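Local coordinates for core protein VP7 (Bluetongue virus, PDB 1BVP) that forms homotrimers that coat the VP3 scaffold as 260 capsomers of the viral core and probably takes part in binding the host cell surface, at residues T277-G280 with L281-I285; I267-Y271 with S272-H276; A224-G227 with Q228-L231; T135-P138 with G139-F142. All blocks are in the same frame, centred on the assembly; numbering follows the deposited sequence.

Interaction 1: T277-G280 with L281-I285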
loop_
_atom_site.group_PDB
_atom_site.type_symbol
_atom_site.label_atom_id
_atom_site.label_comp_id
_atom_site.label_asym_id
_atom_site.label_seq_id
_atom_site.Cartn_x
_atom_site.Cartn_y
_atom_site.Cartn_z
ATOM N N THR A 277 -10.247 27.607 -3.038
ATOM C CA THR A 277 -8.970 28.289 -2.925
ATOM C C THR A 277 -7.823 27.277 -2.951
ATOM O O THR A 277 -6.861 27.413 -3.732
ATOM C CB THR A 277 -8.964 29.176 -1.666
ATOM O OG1 THR A 277 -10.024 30.141 -1.779
ATOM C CG2 THR A 277 -7.636 29.905 -1.520
ATOM N N TRP A 278 -7.949 26.210 -2.170
ATOM C CA TRP A 278 -6.895 25.225 -2.157
ATOM C C TRP A 278 -6.781 24.596 -3.543
ATOM O O TRP A 278 -5.686 24.378 -4.088
ATOM C CB TRP A 278 -7.202 24.158 -1.138
ATOM C CG TRP A 278 -6.256 23.036 -1.274
ATOM C CD1 TRP A 278 -6.508 21.795 -1.794
ATOM C CD2 TRP A 278 -4.865 23.088 -1.010
ATOM N NE1 TRP A 278 -5.346 21.080 -1.889
ATOM C CE2 TRP A 278 -4.317 21.850 -1.416
ATOM C CE3 TRP A 278 -4.019 24.071 -0.478
ATOM C CZ2 TRP A 278 -2.957 21.563 -1.307
ATOM C CZ3 TRP A 278 -2.663 23.795 -0.367
ATOM C CH2 TRP A 278 -2.143 22.543 -0.781
ATOM N N HIS A 279 -7.939 24.273 -4.093
ATOM C CA HIS A 279 -7.998 23.687 -5.397
ATOM C C HIS A 279 -7.304 24.609 -6.424
ATOM O O HIS A 279 -6.417 24.176 -7.193
ATOM C CB HIS A 279 -9.460 23.413 -5.717
ATOM C CG HIS A 279 -9.646 22.627 -6.972
ATOM N ND1 HIS A 279 -9.122 21.366 -7.136
ATOM C CD2 HIS A 279 -10.189 22.972 -8.166
ATOM C CE1 HIS A 279 -9.319 20.974 -8.381
ATOM N NE2 HIS A 279 -9.965 21.931 -9.024
ATOM N N GLY A 280 -7.632 25.900 -6.382
ATOM C CA GLY A 280 -6.997 26.856 -7.287
ATOM C C GLY A 280 -5.492 26.999 -7.066
ATOM O O GLY A 280 -4.699 27.011 -8.021
ATOM N N LEU A 281 -5.098 27.114 -5.800
ATOM C CA LEU A 281 -3.697 27.274 -5.405
ATOM C C LEU A 281 -2.872 26.054 -5.804
ATOM O O LEU A 281 -1.779 26.184 -6.385
ATOM C CB LEU A 281 -3.638 27.429 -3.886
ATOM C CG LEU A 281 -2.614 28.249 -3.077
ATOM C CD1 LEU A 281 -2.183 27.399 -1.901
ATOM C CD2 LEU A 281 -1.427 28.686 -3.871
ATOM N N ARG A 282 -3.375 24.869 -5.450
ATOM C CA ARG A 282 -2.685 23.624 -5.779
ATOM C C ARG A 282 -2.499 23.529 -7.293
ATOM O O ARG A 282 -1.400 23.259 -7.788
ATOM C CB ARG A 282 -3.444 22.407 -5.260
ATOM C CG ARG A 282 -2.673 21.119 -5.559
ATOM C CD ARG A 282 -3.486 20.174 -6.431
ATOM N NE ARG A 282 -4.790 19.853 -5.841
ATOM C CZ ARG A 282 -5.959 20.242 -6.351
ATOM N NH1 ARG A 282 -5.991 20.959 -7.473
ATOM N NH2 ARG A 282 -7.090 19.964 -5.708
ATOM N N THR A 283 -3.578 23.742 -8.035
ATOM C CA THR A 283 -3.488 23.730 -9.489
ATOM C C THR A 283 -2.412 24.704 -10.000
ATOM O O THR A 283 -1.547 24.329 -10.805
ATOM C CB THR A 283 -4.794 24.153 -10.088
ATOM O OG1 THR A 283 -5.812 23.268 -9.634
ATOM C CG2 THR A 283 -4.694 24.148 -11.572
ATOM N N ALA A 284 -2.441 25.945 -9.513
ATOM C CA ALA A 284 -1.451 26.952 -9.923
ATOM C C ALA A 284 -0.016 26.543 -9.614
ATOM O O ALA A 284 0.881 26.778 -10.416
ATOM C CB ALA A 284 -1.753 28.288 -9.277
ATOM N N ILE A 285 0.219 25.961 -8.447
ATOM C CA ILE A 285 1.562 25.532 -8.098
ATOM C C ILE A 285 1.979 24.352 -8.986
ATOM O O ILE A 285 3.086 24.340 -9.518
ATOM C CB ILE A 285 1.648 25.138 -6.593
ATOM C CG1 ILE A 285 1.335 26.342 -5.712
ATOM C CG2 ILE A 285 3.009 24.569 -6.253
ATOM C CD1 ILE A 285 1.081 25.975 -4.280
#
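The first torsions of His279 (chi1 -172°) and Arg282 (chi1 -177°) set CG of each side chain opposite its own backbone nitrogen, and further bends at chi2 and chi3 of the arginine carry its guanidinium group to the imidazole one turn earlier. There Arg282 NH2 donates a hydrogen bond to His279 ND1 at 2.9 Å. The imidazole nitrogen lies in the plane of the guanidinium group, whereas the two planes stand 75° apart, so the groups meet at their edges and do not stack. The arginine has further anchors in the preceding helix and linker: NE bonds to Val270 O and NH2 to Ser272 O. A guanidinium suits the place because it can offer several N-H groups in different directions.

Its aliphatic root serves a second purpose. Arg282 CB sits over one face of the Trp278 indole, 4.3 Å from the centroid of the five-membered ring, in a CH-pi contact. Leu281 reaches the other end of the same indole, with its CD1 3.9 Å from Trp278 CZ3. One residue beyond the arginine, Thr283 turns its hydroxyl back to the backbone, where Thr283 OG1 donates to His279 O at 2.7 Å. Thr283 N also donates to His279 O, at 3.0 Å and from the opposite face of the carbonyl plane, and a threonine suits this place because its hydroxyl is satisfied within the turn.

Contacts at i to i+3 and i+4 spacing such as these are typical of an alpha helix, here helix 276-286, packed against helices 304-323 and 55-73 in the helical domain of VP7.

Interaction 2: I267-Y271 with S272-H276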
loop_
_atom_site.group_PDB
_atom_site.type_symbol
_atom_site.label_atom_id
_atom_site.label_comp_id
_atom_site.label_asym_id
_atom_site.label_seq_id
_atom_site.Cartn_x
_atom_site.Cartn_y
_atom_site.Cartn_z
ATOM N N ILE A 267 0.089 11.877 -2.053
ATOM C CA ILE A 267 -0.490 12.257 -3.329
ATOM C C ILE A 267 -1.988 12.508 -3.147
ATOM O O ILE A 267 -2.521 13.523 -3.606
ATOM C CB ILE A 267 -0.271 11.152 -4.380
ATOM C CG1 ILE A 267 1.181 11.205 -4.847
ATOM C CG2 ILE A 267 -1.181 11.405 -5.599
ATOM C CD1 ILE A 267 1.645 10.028 -5.564
ATOM N N PHE A 268 -2.669 11.603 -2.457
ATOM C CA PHE A 268 -4.106 11.774 -2.215
ATOM C C PHE A 268 -4.421 13.091 -1.498
ATOM O O PHE A 268 -5.396 13.768 -1.813
ATOM C CB PHE A 268 -4.669 10.612 -1.391
ATOM C CG PHE A 268 -6.110 10.799 -1.019
ATOM C CD1 PHE A 268 -7.106 10.758 -1.985
ATOM C CD2 PHE A 268 -6.480 11.068 0.299
ATOM C CE1 PHE A 268 -8.451 10.985 -1.640
ATOM C CE2 PHE A 268 -7.816 11.299 0.652
ATOM C CZ PHE A 268 -8.802 11.258 -0.326
ATOM N N ASN A 269 -3.629 13.391 -0.477
ATOM C CA ASN A 269 -3.791 14.604 0.294
ATOM C C ASN A 269 -3.650 15.841 -0.590
ATOM O O ASN A 269 -4.448 16.756 -0.488
ATOM C CB ASN A 269 -2.758 14.642 1.419
ATOM C CG ASN A 269 -3.021 15.774 2.418
ATOM O OD1 ASN A 269 -2.092 16.452 2.868
ATOM N ND2 ASN A 269 -4.293 15.992 2.748
ATOM N N VAL A 270 -2.619 15.876 -1.432
ATOM C CA VAL A 270 -2.366 16.997 -2.355
ATOM C C VAL A 270 -3.510 17.225 -3.346
ATOM O O VAL A 270 -3.886 18.357 -3.618
ATOM C CB VAL A 270 -1.106 16.730 -3.211
ATOM C CG1 VAL A 270 -1.008 17.737 -4.334
ATOM C CG2 VAL A 270 0.152 16.689 -2.343
ATOM N N TYR A 271 -4.049 16.148 -3.913
ATOM C CA TYR A 271 -5.114 16.289 -4.901
ATOM C C TYR A 271 -6.519 16.406 -4.364
ATOM O O TYR A 271 -7.455 16.546 -5.132
ATOM C CB TYR A 271 -5.007 15.217 -5.978
ATOM C CG TYR A 271 -3.792 15.380 -6.873
ATOM C CD1 TYR A 271 -3.774 16.328 -7.887
ATOM C CD2 TYR A 271 -2.640 14.609 -6.684
ATOM C CE1 TYR A 271 -2.636 16.524 -8.700
ATOM C CE2 TYR A 271 -1.494 14.796 -7.495
ATOM C CZ TYR A 271 -1.513 15.755 -8.493
ATOM O OH TYR A 271 -0.405 15.939 -9.297
ATOM N N SER A 272 -6.682 16.362 -3.050
ATOM C CA SER A 272 -8.008 16.545 -2.476
ATOM C C SER A 272 -8.438 17.976 -2.740
ATOM O O SER A 272 -7.619 18.916 -2.885
ATOM C CB SER A 272 -8.020 16.279 -0.993
ATOM O OG SER A 272 -7.843 14.908 -0.806
ATOM N N PHE A 273 -9.745 18.131 -2.764
ATOM C CA PHE A 273 -10.355 19.398 -3.073
ATOM C C PHE A 273 -10.186 20.474 -2.008
ATOM O O PHE A 273 -9.642 21.547 -2.307
ATOM C CB PHE A 273 -11.836 19.145 -3.372
ATOM C CG PHE A 273 -12.609 20.387 -3.704
ATOM C CD1 PHE A 273 -12.250 21.176 -4.817
ATOM C CD2 PHE A 273 -13.695 20.774 -2.910
ATOM C CE1 PHE A 273 -12.964 22.342 -5.140
ATOM C CE2 PHE A 273 -14.424 21.941 -3.213
ATOM C CZ PHE A 273 -14.050 22.724 -4.343
ATOM N N ARG A 274 -10.673 20.170 -0.789
ATOM C CA ARG A 274 -10.672 21.081 0.379
ATOM C C ARG A 274 -11.704 22.197 0.130
ATOM O O ARG A 274 -12.806 22.191 0.702
ATOM C CB ARG A 274 -9.258 21.626 0.657
ATOM C CG ARG A 274 -8.498 20.638 1.494
ATOM C CD ARG A 274 -7.049 20.938 1.603
ATOM N NE ARG A 274 -6.489 20.253 2.764
ATOM C CZ ARG A 274 -5.888 19.075 2.718
ATOM N NH1 ARG A 274 -5.756 18.468 1.545
ATOM N NH2 ARG A 274 -5.510 18.477 3.853
ATOM N N ASP A 275 -11.371 23.101 -0.783
ATOM C CA ASP A 275 -12.278 24.164 -1.170
ATOM C C ASP A 275 -11.699 24.768 -2.439
ATOM O O ASP A 275 -10.579 24.393 -2.884
ATOM C CB ASP A 275 -12.455 25.225 -0.067
ATOM C CG ASP A 275 -11.131 25.900 0.363
ATOM O OD1 ASP A 275 -10.258 26.246 -0.472
ATOM O OD2 ASP A 275 -10.975 26.104 1.575
ATOM N N HIS A 276 -12.393 25.767 -2.965
ATOM C CA HIS A 276 -11.947 26.386 -4.204
ATOM C C HIS A 276 -10.616 27.057 -4.186
ATOM O O HIS A 276 -9.922 27.073 -5.201
ATOM C CB HIS A 276 -12.991 27.351 -4.732
ATOM C CG HIS A 276 -14.274 26.681 -5.108
ATOM N ND1 HIS A 276 -15.325 26.538 -4.222
ATOM C CD2 HIS A 276 -14.647 26.044 -6.247
ATOM C CE1 HIS A 276 -16.288 25.837 -4.799
ATOM N NE2 HIS A 276 -15.901 25.526 -6.025
#
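In the helix-loop-helix junction between helices 263-271 and 276-286, Ser272 and Arg274 fold back onto the last turn before them, onto Phe268 and Asn269. Ser272 OG donates to Phe268 O at 2.9 Å, a reach made possible by chi1 of -70°, which holds the hydroxyl beside its own backbone nitrogen. Ser272 OG also lies over one face of the Phe268 ring, toward its rim and 3.8 Å from Phe268 CZ. A short polar side chain is apt here, since it meets a late carbonyl of the helix in a buried setting.

The next carbonyl is held more loosely. Asn269 O receives a weak bond from Ser272 N at 3.4 Å and another weak one from Arg274 NH1 at 3.0 Å, with the carbonyl oxygen lying near the guanidinium plane at its edge. The long arginine, extended from CG to NE, spans the gap; its firmer hold is NE on Thr321 OG1 of helix 304-323, and its charge also lies against Trp278 in a cation-pi contact.

Arg274 N bonds to Thr118 OG1 of a neighbouring subunit, which places the loop at the trimer interface. Beyond it, Asp275 OD1 accepts from Trp278 N while OD2 bonds to Tyr320 OH, so the linker ends in a classical aspartate N-cap that starts helix 276-286.

Interaction 3: A224-G227 with Q228-L231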
loop_
_atom_site.group_PDB
_atom_site.type_symbol
_atom_site.label_atom_id
_atom_site.label_comp_id
_atom_site.label_asym_id
_atom_site.label_seq_id
_atom_site.Cartn_x
_atom_site.Cartn_y
_atom_site.Cartn_z
ATOM N N ALA A 224 10.572 -18.574 -9.991
ATOM C CA ALA A 224 11.341 -17.360 -10.139
ATOM C C ALA A 224 12.158 -17.523 -11.413
ATOM O O ALA A 224 13.121 -18.285 -11.454
ATOM C CB ALA A 224 12.233 -17.199 -8.956
ATOM N N TRP A 225 11.779 -16.820 -12.457
ATOM C CA TRP A 225 12.479 -16.948 -13.721
ATOM C C TRP A 225 13.150 -15.635 -14.091
ATOM O O TRP A 225 12.514 -14.579 -14.095
ATOM C CB TRP A 225 11.460 -17.360 -14.799
ATOM C CG TRP A 225 11.993 -17.447 -16.221
ATOM C CD1 TRP A 225 13.127 -18.085 -16.631
ATOM C CD2 TRP A 225 11.430 -16.836 -17.399
ATOM N NE1 TRP A 225 13.318 -17.894 -17.976
ATOM C CE2 TRP A 225 12.295 -17.131 -18.475
ATOM C CE3 TRP A 225 10.284 -16.072 -17.649
ATOM C CZ2 TRP A 225 12.051 -16.685 -19.790
ATOM C CZ3 TRP A 225 10.038 -15.624 -18.965
ATOM C CH2 TRP A 225 10.918 -15.934 -20.012
ATOM N N ASP A 226 14.420 -15.714 -14.466
ATOM C CA ASP A 226 15.185 -14.534 -14.858
ATOM C C ASP A 226 14.851 -13.953 -16.190
ATOM O O ASP A 226 15.429 -12.950 -16.573
ATOM C CB ASP A 226 16.672 -14.820 -14.849
ATOM C CG ASP A 226 17.021 -16.057 -15.614
ATOM O OD1 ASP A 226 16.748 -17.172 -15.096
ATOM O OD2 ASP A 226 17.560 -15.918 -16.718
ATOM N N GLY A 227 13.984 -14.606 -16.946
ATOM C CA GLY A 227 13.612 -14.077 -18.251
ATOM C C GLY A 227 14.594 -14.382 -19.366
ATOM O O GLY A 227 14.327 -14.033 -20.515
ATOM N N GLN A 228 15.725 -15.018 -19.044
ATOM C CA GLN A 228 16.743 -15.351 -20.051
ATOM C C GLN A 228 16.803 -16.861 -20.296
ATOM O O GLN A 228 16.792 -17.311 -21.448
ATOM C CB GLN A 228 18.148 -14.863 -19.629
ATOM C CG GLN A 228 18.353 -13.358 -19.560
ATOM C CD GLN A 228 17.931 -12.649 -20.845
ATOM O OE1 GLN A 228 18.542 -12.842 -21.902
ATOM N NE2 GLN A 228 16.881 -11.827 -20.762
ATOM N N ALA A 229 16.873 -17.627 -19.207
ATOM C CA ALA A 229 16.942 -19.088 -19.276
ATOM C C ALA A 229 15.803 -19.620 -20.126
ATOM O O ALA A 229 14.697 -19.084 -20.086
ATOM C CB ALA A 229 16.864 -19.688 -17.886
ATOM N N ALA A 230 16.059 -20.704 -20.851
ATOM C CA ALA A 230 15.047 -21.296 -21.728
ATOM C C ALA A 230 13.835 -21.862 -21.002
ATOM O O ALA A 230 13.946 -22.606 -20.009
ATOM C CB ALA A 230 15.670 -22.338 -22.607
ATOM N N LEU A 231 12.676 -21.489 -21.524
ATOM C CA LEU A 231 11.383 -21.902 -20.994
ATOM C C LEU A 231 10.919 -22.955 -21.987
ATOM O O LEU A 231 10.396 -22.634 -23.065
ATOM C CB LEU A 231 10.459 -20.697 -21.022
ATOM C CG LEU A 231 9.294 -20.754 -20.078
ATOM C CD1 LEU A 231 9.795 -21.178 -18.736
ATOM C CD2 LEU A 231 8.736 -19.370 -20.010
#
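The Trp225 indole is layered between Leu231 and Gly227. Leu231 CD2 lies over one face, 4.1 Å from the centroid of the six-membered ring, as a CH-pi contact. Against the opposite face rests Gly227 CA, 3.3 Å above the plane and over the middle of the indole. At the edge Trp225 NE1 donates to Ala229 O at 2.8 Å, with the acceptor close to the ring plane, so the polar N-H of a buried tryptophan is satisfied by the loop that curls round it.

That loop, between strands 223-225 and 231-234, passes from one antiparallel sheet to the other in the beta domain, and it is opened by an Asx turn. Asp226 OD2 takes hydrogen bonds from Gln228 N and Ala229 N, each at 3.1 Å and both from the same face of the carboxylate plane. The second donor comes on the syn side, the first from well above the plane. A chi1 of 51° tucks Asp226 CG between its own backbone N and carbonyl carbon, which turns the carboxylate in toward these two N-H groups. Glycine suits position 227 because at its phi of 82° a CB would be jammed against the carbonyl O of Asp226. Trp225 further meets Phe175 edge-to-face, and alongside its pyrrole part Ala229 CB comes within 4.0 Å of Trp225 NE1.

Interaction 4: T135-P138 with G139-F142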
loop_
_atom_site.group_PDB
_atom_site.type_symbol
_atom_site.label_atom_id
_atom_site.label_comp_id
_atom_site.label_asym_id
_atom_site.label_seq_id
_atom_site.Cartn_x
_atom_site.Cartn_y
_atom_site.Cartn_z
ATOM N N THR A 135 -5.105 -10.107 -28.551
ATOM C CA THR A 135 -5.263 -11.125 -27.530
ATOM C C THR A 135 -6.057 -12.315 -28.165
ATOM O O THR A 135 -6.832 -12.126 -29.114
ATOM C CB THR A 135 -5.968 -10.545 -26.285
ATOM O OG1 THR A 135 -5.932 -11.498 -25.208
ATOM C CG2 THR A 135 -7.423 -10.168 -26.610
ATOM N N PHE A 136 -5.837 -13.524 -27.657
ATOM C CA PHE A 136 -6.480 -14.742 -28.137
ATOM C C PHE A 136 -7.457 -15.316 -27.145
ATOM O O PHE A 136 -7.135 -15.369 -25.972
ATOM C CB PHE A 136 -5.409 -15.789 -28.394
ATOM C CG PHE A 136 -4.596 -15.506 -29.616
ATOM C CD1 PHE A 136 -3.802 -14.359 -29.693
ATOM C CD2 PHE A 136 -4.678 -16.336 -30.733
ATOM C CE1 PHE A 136 -3.106 -14.039 -30.871
ATOM C CE2 PHE A 136 -3.983 -16.022 -31.907
ATOM C CZ PHE A 136 -3.198 -14.865 -31.971
ATOM N N GLN A 137 -8.622 -15.797 -27.596
ATOM C CA GLN A 137 -9.592 -16.381 -26.659
ATOM C C GLN A 137 -8.941 -17.416 -25.760
ATOM O O GLN A 137 -8.254 -18.354 -26.223
ATOM C CB GLN A 137 -10.758 -17.047 -27.351
ATOM C CG GLN A 137 -11.740 -17.631 -26.351
ATOM C CD GLN A 137 -12.795 -18.521 -26.977
ATOM O OE1 GLN A 137 -12.514 -19.242 -27.911
ATOM N NE2 GLN A 137 -13.999 -18.491 -26.438
ATOM N N PRO A 138 -9.111 -17.240 -24.451
ATOM C CA PRO A 138 -8.507 -18.197 -23.518
ATOM C C PRO A 138 -9.059 -19.608 -23.646
ATOM O O PRO A 138 -10.272 -19.815 -23.735
ATOM C CB PRO A 138 -8.820 -17.585 -22.140
ATOM C CG PRO A 138 -10.010 -16.679 -22.410
ATOM C CD PRO A 138 -9.710 -16.091 -23.738
ATOM N N GLY A 139 -8.149 -20.571 -23.674
ATOM C CA GLY A 139 -8.527 -21.968 -23.726
ATOM C C GLY A 139 -9.028 -22.508 -25.045
ATOM O O GLY A 139 -9.761 -23.492 -25.049
ATOM N N ARG A 140 -8.728 -21.812 -26.139
ATOM C CA ARG A 140 -9.110 -22.261 -27.461
ATOM C C ARG A 140 -7.808 -22.468 -28.207
ATOM O O ARG A 140 -6.905 -21.630 -28.173
ATOM C CB ARG A 140 -10.018 -21.276 -28.200
ATOM C CG ARG A 140 -9.985 -21.471 -29.715
ATOM C CD ARG A 140 -11.053 -20.684 -30.423
ATOM N NE ARG A 140 -12.366 -21.097 -29.946
ATOM C CZ ARG A 140 -13.198 -21.928 -30.570
ATOM N NH1 ARG A 140 -12.885 -22.455 -31.748
ATOM N NH2 ARG A 140 -14.313 -22.292 -29.957
ATOM N N TRP A 141 -7.714 -23.648 -28.798
ATOM C CA TRP A 141 -6.573 -24.104 -29.555
ATOM C C TRP A 141 -6.219 -23.167 -30.693
ATOM O O TRP A 141 -7.083 -22.559 -31.342
ATOM C CB TRP A 141 -6.901 -25.493 -30.098
ATOM C CG TRP A 141 -5.848 -26.069 -30.978
ATOM C CD1 TRP A 141 -5.700 -25.874 -32.339
ATOM C CD2 TRP A 141 -4.763 -26.917 -30.573
ATOM N NE1 TRP A 141 -4.583 -26.547 -32.790
ATOM C CE2 TRP A 141 -3.992 -27.198 -31.736
ATOM C CE3 TRP A 141 -4.363 -27.462 -29.339
ATOM C CZ2 TRP A 141 -2.849 -28.000 -31.700
ATOM C CZ3 TRP A 141 -3.224 -28.258 -29.299
ATOM C CH2 TRP A 141 -2.479 -28.520 -30.483
ATOM N N PHE A 142 -4.926 -23.022 -30.918
ATOM C CA PHE A 142 -4.451 -22.180 -32.013
ATOM C C PHE A 142 -2.999 -22.482 -32.281
ATOM O O PHE A 142 -2.134 -22.365 -31.397
ATOM C CB PHE A 142 -4.665 -20.706 -31.748
ATOM C CG PHE A 142 -4.158 -19.829 -32.835
ATOM C CD1 PHE A 142 -2.800 -19.546 -32.940
ATOM C CD2 PHE A 142 -5.039 -19.289 -33.775
ATOM C CE1 PHE A 142 -2.315 -18.733 -33.979
ATOM C CE2 PHE A 142 -4.572 -18.481 -34.819
ATOM C CZ PHE A 142 -3.206 -18.200 -34.925
#
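Gln137 OE1 accepts a hydrogen bond from Arg140 NE at 2.8 Å. The donor lies nearly on the extension of the amide C=O, the oxygen lies in the guanidinium plane, and the two flat groups are only 16° from coplanar. With chi1 at 180°, the extended glutamine carries its amide across to the arginine for this edge-on match.

The backbone closes a type II beta turn from Gln137 to Arg140, its Arg140 N to Gln137 O bond a weak one at 3.5 Å. Pro138 supplies the fixed phi wanted at the second position, and Gly139 the positive phi of the third.

Other polar atoms work between chains. Gln137 NE2 bonds to Pro138 O of a neighbouring subunit, and Arg140 NH1 to Ser201 OG and Gly199 O of that subunit, while Pro138 O accepts from Gln137 NE2 of the third.

Farther out, Phe136 directs its edge at Phe142 in a T-shaped pair with centroids 4.9 Å apart, and Phe136 CE2 stands over the centre of the Phe142 ring.

The bond between Gln137 OE1 and Arg140 NE thus keeps both polar groups edge to edge, with Gln137 NE2 and Arg140 NH1 directed at a neighbouring subunit.

Overall arrangement
Along the chain the four contacts come in series, interaction 4 first, then 3, 2 and 1; none encloses or crosses another. Interaction 4 rounds the turn that follows strand 134-136, and interaction 3 the loop from strand 223-225 to strand 231-234. Both lie in the beta domain, with centres about 24 Å apart and no touch. The chain then returns to the helical domain, where the centres of interactions 1 and 2 lie about 44 to 49 Å from those of 3 and 4. Interaction 2 turns the corner after helix 263-271 and interaction 1 continues up helix 276-286; these two touch, through Arg282 on Val270 and Ser272. Interactions 2 and 4 both reach a neighbouring subunit, so each domain contributes to the trimer.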